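PDB 5T5I: tungsten-containing formylmethanofuran dehydrogenase 2 subunit C from Methanothermobacter wolfeii, which serves as the subunit C of a tungsten-dependent formylmethanofuran dehydrogenase, an enzyme complex that probably interconverts carbon dioxide and formylmethanofuran in methanogenesis. Local coordinates for residues P12-F26 / I37-G49. Sequence-based numbering, arbitrary orientation.
Sequences PEVPLEAPNIKPDVF and IQIMHGNEVVKLG
I37, H41 and I39 bury the most surface against 12-26. I37 spreads its two branches: CD1 lies 3.6 Å from F26 CE1, with V25 CG1 close by, while CG2, anti to the backbone N, meets N20 CB at 3.4 Å. N20 ND2 donates to Q38 O over 3.0 Å, in the carbonyl plane, and a water joins N20 N to the same oxygen, which thus takes two links. A leucine in place of N20 would probably leave Q38 O with only the water of its two links to this turn. I39 CG2 presses on A18 CB at 3.7 Å, and its CD1 touches L16 CD1. The H41 ring, set by CG anti to the backbone N (chi1 179°), turns its edge to V14 O, 3.3 Å from CD2, while the P12 ring slides past it, CB 3.4 Å from NE2; a second water links NE2 to V14 N. F51 meets this ring edge-to-face. Between these groups, E17 N bonds to M40 O at 2.9 Å and M40 N to E17 O (N-H...O 168°). This reciprocal pair, flanked by the non-hydrogen-bonded pair L16-H41, defines a short antiparallel bridge joining strand 16-17, which has strand 76-77 on its far side, to the 38-41/44-47 beta hairpin, closed by a type II' turn.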
loop_
_atom_site.group_PDB
_atom_site.type_symbol
_atom_site.label_atom_id
_atom_site.label_comp_id
_atom_site.label_asym_id
_atom_site.label_seq_id
_atom_site.Cartn_x
_atom_site.Cartn_y
_atom_site.Cartn_z
ATOM N N PRO C 12 35.282 30.890 31.121
ATOM C CA PRO C 12 35.696 29.578 31.654
ATOM C C PRO C 12 34.869 28.421 31.089
ATOM O O PRO C 12 33.751 28.644 30.615
ATOM C CB PRO C 12 35.457 29.730 33.162
ATOM C CG PRO C 12 34.337 30.706 33.264
ATOM C CD PRO C 12 34.438 31.630 32.084
ATOM N N GLU C 13 35.404 27.181 31.164
ATOM C CA GLU C 13 34.674 25.966 30.746
ATOM C C GLU C 13 33.537 25.623 31.720
ATOM O O GLU C 13 32.511 25.085 31.295
ATOM C CB GLU C 13 35.609 24.752 30.608
ATOM C CG GLU C 13 36.508 24.809 29.381
ATOM C CD GLU C 13 37.041 23.469 28.911
ATOM O OE1 GLU C 13 37.057 22.504 29.710
ATOM O OE2 GLU C 13 37.448 23.386 27.730
ATOM N N VAL C 14 33.734 25.894 33.030
ATOM C CA VAL C 14 32.691 25.742 34.041
ATOM C C VAL C 14 31.911 27.054 33.917
ATOM O O VAL C 14 32.525 28.100 34.109
ATOM C CB VAL C 14 33.264 25.558 35.463
ATOM C CG1 VAL C 14 32.156 25.620 36.513
ATOM C CG2 VAL C 14 34.025 24.247 35.565
ATOM N N PRO C 15 30.613 27.065 33.547
ATOM C CA PRO C 15 29.945 28.363 33.324
ATOM C C PRO C 15 29.846 29.307 34.521
ATOM O O PRO C 15 29.931 28.885 35.678
ATOM C CB PRO C 15 28.543 27.978 32.832
ATOM C CG PRO C 15 28.605 26.546 32.490
ATOM C CD PRO C 15 29.722 25.928 33.243
ATOM N N LEU C 16 29.666 30.592 34.213
ATOM C CA LEU C 16 29.418 31.638 35.194
ATOM C C LEU C 16 27.907 31.817 35.304
ATOM O O LEU C 16 27.189 31.623 34.318
ATOM C CB LEU C 16 30.012 32.987 34.726
ATOM C CG LEU C 16 31.521 33.046 34.461
ATOM C CD1 LEU C 16 31.908 34.404 33.913
ATOM C CD2 LEU C 16 32.308 32.753 35.722
ATOM N N GLU C 17 27.423 32.202 36.487
ATOM C CA GLU C 17 26.014 32.584 36.701
ATOM C C GLU C 17 26.101 34.019 37.189
ATOM O O GLU C 17 26.705 34.263 38.227
ATOM C CB GLU C 17 25.271 31.714 37.724
ATOM C CG GLU C 17 25.225 30.243 37.353
ATOM C CD GLU C 17 24.067 29.460 37.944
ATOM O OE1 GLU C 17 24.076 28.213 37.820
ATOM O OE2 GLU C 17 23.137 30.089 38.505
ATOM N N ALA C 18 25.555 34.965 36.424
ATOM C CA ALA C 18 25.687 36.382 36.744
ATOM C C ALA C 18 24.358 37.150 36.749
ATOM O O ALA C 18 24.214 38.147 36.033
ATOM C CB ALA C 18 26.678 37.011 35.777
ATOM N N PRO C 19 23.411 36.764 37.633
ATOM C CA PRO C 19 22.150 37.527 37.742
ATOM C C PRO C 19 22.337 38.983 38.187
ATOM O O PRO C 19 21.465 39.810 37.916
ATOM C CB PRO C 19 21.341 36.710 38.757
ATOM C CG PRO C 19 22.383 36.020 39.590
ATOM C CD PRO C 19 23.428 35.638 38.595
ATOM N N ASN C 20 23.480 39.312 38.825
ATOM C CA ASN C 20 23.774 40.690 39.238
ATOM C C ASN C 20 24.177 41.598 38.064
ATOM O O ASN C 20 24.305 42.803 38.269
ATOM C CB ASN C 20 24.825 40.729 40.356
ATOM C CG ASN C 20 24.298 40.273 41.692
ATOM O OD1 ASN C 20 23.121 40.432 41.999
ATOM N ND2 ASN C 20 25.178 39.815 42.570
ATOM N N ILE C 21 24.364 41.053 36.835
ATOM C CA ILE C 21 24.613 41.901 35.665
ATOM C C ILE C 21 23.252 42.427 35.211
ATOM O O ILE C 21 22.550 41.782 34.434
ATOM C CB ILE C 21 25.392 41.214 34.519
ATOM C CG1 ILE C 21 26.797 40.821 35.015
ATOM C CG2 ILE C 21 25.516 42.184 33.296
ATOM C CD1 ILE C 21 27.619 39.951 34.040
ATOM N N LYS C 22 22.869 43.567 35.756
ATOM C CA LYS C 22 21.632 44.246 35.398
ATOM C C LYS C 22 21.668 45.710 35.840
ATOM O O LYS C 22 22.309 46.016 36.849
ATOM C CB LYS C 22 20.389 43.541 35.967
ATOM C CG LYS C 22 20.388 43.264 37.463
ATOM C CD LYS C 22 18.987 42.828 37.898
ATOM C CE LYS C 22 18.879 42.155 39.252
ATOM N NZ LYS C 22 19.050 40.679 39.176
ATOM N N PRO C 23 20.969 46.620 35.133
ATOM C CA PRO C 23 20.988 48.045 35.536
ATOM C C PRO C 23 20.574 48.319 36.995
ATOM O O PRO C 23 21.123 49.234 37.616
ATOM C CB PRO C 23 20.032 48.696 34.530
ATOM C CG PRO C 23 20.105 47.812 33.325
ATOM C CD PRO C 23 20.183 46.432 33.896
ATOM N N ASP C 24 19.657 47.496 37.561
ATOM C CA ASP C 24 19.190 47.637 38.951
ATOM C C ASP C 24 20.327 47.511 39.991
ATOM O O ASP C 24 20.314 48.218 40.998
ATOM C CB ASP C 24 18.090 46.613 39.261
ATOM C CG ASP C 24 16.881 46.752 38.361
ATOM O OD1 ASP C 24 16.959 46.304 37.184
ATOM O OD2 ASP C 24 15.880 47.351 38.805
ATOM N N VAL C 25 21.308 46.628 39.738
ATOM C CA VAL C 25 22.446 46.438 40.641
ATOM C C VAL C 25 23.527 47.477 40.351
ATOM O O VAL C 25 24.161 47.952 41.283
ATOM C CB VAL C 25 23.000 44.997 40.550
ATOM C CG1 VAL C 25 24.250 44.817 41.418
ATOM C CG2 VAL C 25 21.929 43.989 40.960
ATOM N N PHE C 26 23.762 47.805 39.062
ATOM C CA PHE C 26 24.804 48.762 38.670
ATOM C C PHE C 26 24.450 50.179 39.116
ATOM O O PHE C 26 25.356 50.966 39.380
ATOM C CB PHE C 26 25.070 48.699 37.151
ATOM C CG PHE C 26 25.911 47.535 36.654
ATOM C CD1 PHE C 26 25.850 46.288 37.273
ATOM C CD2 PHE C 26 26.669 47.655 35.498
ATOM C CE1 PHE C 26 26.626 45.222 36.808
ATOM C CE2 PHE C 26 27.429 46.584 35.026
ATOM C CZ PHE C 26 27.393 45.372 35.679
ATOM N N ILE C 37 31.219 43.273 42.261
ATOM C CA ILE C 37 29.923 42.590 42.245
ATOM C C ILE C 37 30.176 41.082 42.219
ATOM O O ILE C 37 31.002 40.607 41.435
ATOM C CB ILE C 37 29.034 43.068 41.051
ATOM C CG1 ILE C 37 28.465 44.474 41.355
ATOM C CG2 ILE C 37 27.887 42.085 40.756
ATOM C CD1 ILE C 37 27.807 45.171 40.164
ATOM N N GLN C 38 29.468 40.334 43.069
ATOM C CA GLN C 38 29.648 38.893 43.131
ATOM C C GLN C 38 28.902 38.165 42.029
ATOM O O GLN C 38 27.766 38.512 41.699
ATOM C CB GLN C 38 29.212 38.340 44.494
ATOM C CG GLN C 38 30.129 38.803 45.631
ATOM C CD GLN C 38 29.754 38.191 46.962
ATOM O OE1 GLN C 38 28.579 37.935 47.251
ATOM N NE2 GLN C 38 30.743 37.962 47.817
ATOM N N ILE C 39 29.550 37.142 41.473
ATOM C CA ILE C 39 28.968 36.208 40.505
ATOM C C ILE C 39 29.408 34.783 40.903
ATOM O O ILE C 39 30.349 34.631 41.685
ATOM C CB ILE C 39 29.335 36.550 39.029
ATOM C CG1 ILE C 39 30.848 36.389 38.750
ATOM C CG2 ILE C 39 28.842 37.961 38.663
ATOM C CD1 ILE C 39 31.232 36.506 37.295
ATOM N N MET C 40 28.745 33.748 40.366
ATOM C CA MET C 40 29.135 32.360 40.655
ATOM C C MET C 40 29.983 31.813 39.517
ATOM O O MET C 40 29.698 32.091 38.355
ATOM C CB MET C 40 27.912 31.419 40.793
ATOM C CG MET C 40 26.959 31.758 41.908
ATOM S SD MET C 40 27.676 31.699 43.560
ATOM C CE MET C 40 28.241 29.924 43.667
ATOM N N HIS C 41 31.018 31.039 39.864
ATOM C CA HIS C 41 31.852 30.277 38.937
ATOM C C HIS C 41 31.776 28.843 39.493
ATOM O O HIS C 41 32.596 28.440 40.329
ATOM C CB HIS C 41 33.299 30.794 38.894
ATOM C CG HIS C 41 34.183 30.011 37.973
ATOM N ND1 HIS C 41 35.543 29.903 38.198
ATOM C CD2 HIS C 41 33.869 29.307 36.860
ATOM C CE1 HIS C 41 36.014 29.137 37.227
ATOM N NE2 HIS C 41 35.039 28.752 36.396
ATOM N N GLY C 42 30.728 28.131 39.105
ATOM C CA GLY C 42 30.475 26.791 39.622
ATOM C C GLY C 42 30.138 26.847 41.102
ATOM O O GLY C 42 29.292 27.645 41.510
ATOM N N ASN C 43 30.872 26.095 41.931
ATOM C CA ASN C 43 30.638 26.070 43.384
ATOM C C ASN C 43 31.467 27.117 44.184
ATOM O O ASN C 43 31.595 26.986 45.408
ATOM C CB ASN C 43 30.843 24.647 43.933
ATOM C CG ASN C 43 32.230 24.086 43.801
ATOM O OD1 ASN C 43 33.189 24.793 43.488
ATOM N ND2 ASN C 43 32.348 22.777 43.940
ATOM N N GLU C 44 32.029 28.132 43.509
ATOM C CA GLU C 44 32.782 29.220 44.142
ATOM C C GLU C 44 32.158 30.564 43.789
ATOM O O GLU C 44 31.691 30.745 42.663
ATOM C CB GLU C 44 34.235 29.255 43.648
ATOM C CG GLU C 44 35.109 28.141 44.193
ATOM C CD GLU C 44 36.570 28.242 43.785
ATOM O OE1 GLU C 44 36.942 29.227 43.105
ATOM O OE2 GLU C 44 37.344 27.325 44.145
ATOM N N VAL C 45 32.196 31.509 44.743
ATOM C CA VAL C 45 31.739 32.881 44.564
ATOM C C VAL C 45 32.993 33.661 44.113
ATOM O O VAL C 45 34.034 33.560 44.763
ATOM C CB VAL C 45 31.158 33.474 45.884
ATOM C CG1 VAL C 45 30.737 34.931 45.700
ATOM C CG2 VAL C 45 29.977 32.654 46.394
ATOM N N VAL C 46 32.900 34.412 43.006
ATOM C CA VAL C 46 34.020 35.217 42.484
ATOM C C VAL C 46 33.535 36.637 42.240
ATOM O O VAL C 46 32.350 36.909 42.369
ATOM C CB VAL C 46 34.666 34.595 41.206
ATOM C CG1 VAL C 46 35.261 33.225 41.503
ATOM C CG2 VAL C 46 33.678 34.524 40.038
ATOM N N LYS C 47 34.452 37.534 41.887
ATOM C CA LYS C 47 34.144 38.939 41.595
ATOM C C LYS C 47 33.940 39.125 40.101
ATOM O O LYS C 47 34.625 38.480 39.305
ATOM C CB LYS C 47 35.293 39.843 42.074
ATOM C CG LYS C 47 35.400 39.916 43.591
ATOM C CD LYS C 47 36.566 40.784 44.048
ATOM C CE LYS C 47 37.922 40.180 43.754
ATOM N NZ LYS C 47 38.919 40.504 44.813
ATOM N N LEU C 48 33.048 40.046 39.711
ATOM C CA LEU C 48 32.796 40.366 38.300
ATOM C C LEU C 48 34.101 40.746 37.592
ATOM O O LEU C 48 34.340 40.295 36.479
ATOM C CB LEU C 48 31.762 41.512 38.195
ATOM C CG LEU C 48 31.287 41.928 36.798
ATOM C CD1 LEU C 48 30.570 40.799 36.084
ATOM C CD2 LEU C 48 30.327 43.078 36.890
ATOM N N GLY C 49 34.961 41.499 38.290
ATOM C CA GLY C 49 36.270 41.930 37.800
ATOM C C GLY C 49 37.244 40.808 37.471
ATOM O O GLY C 49 38.185 41.023 36.704
HETATM O O HOH W 1 36.450 26.726 34.565
HETATM O O HOH W 2 25.566 37.535 40.208
#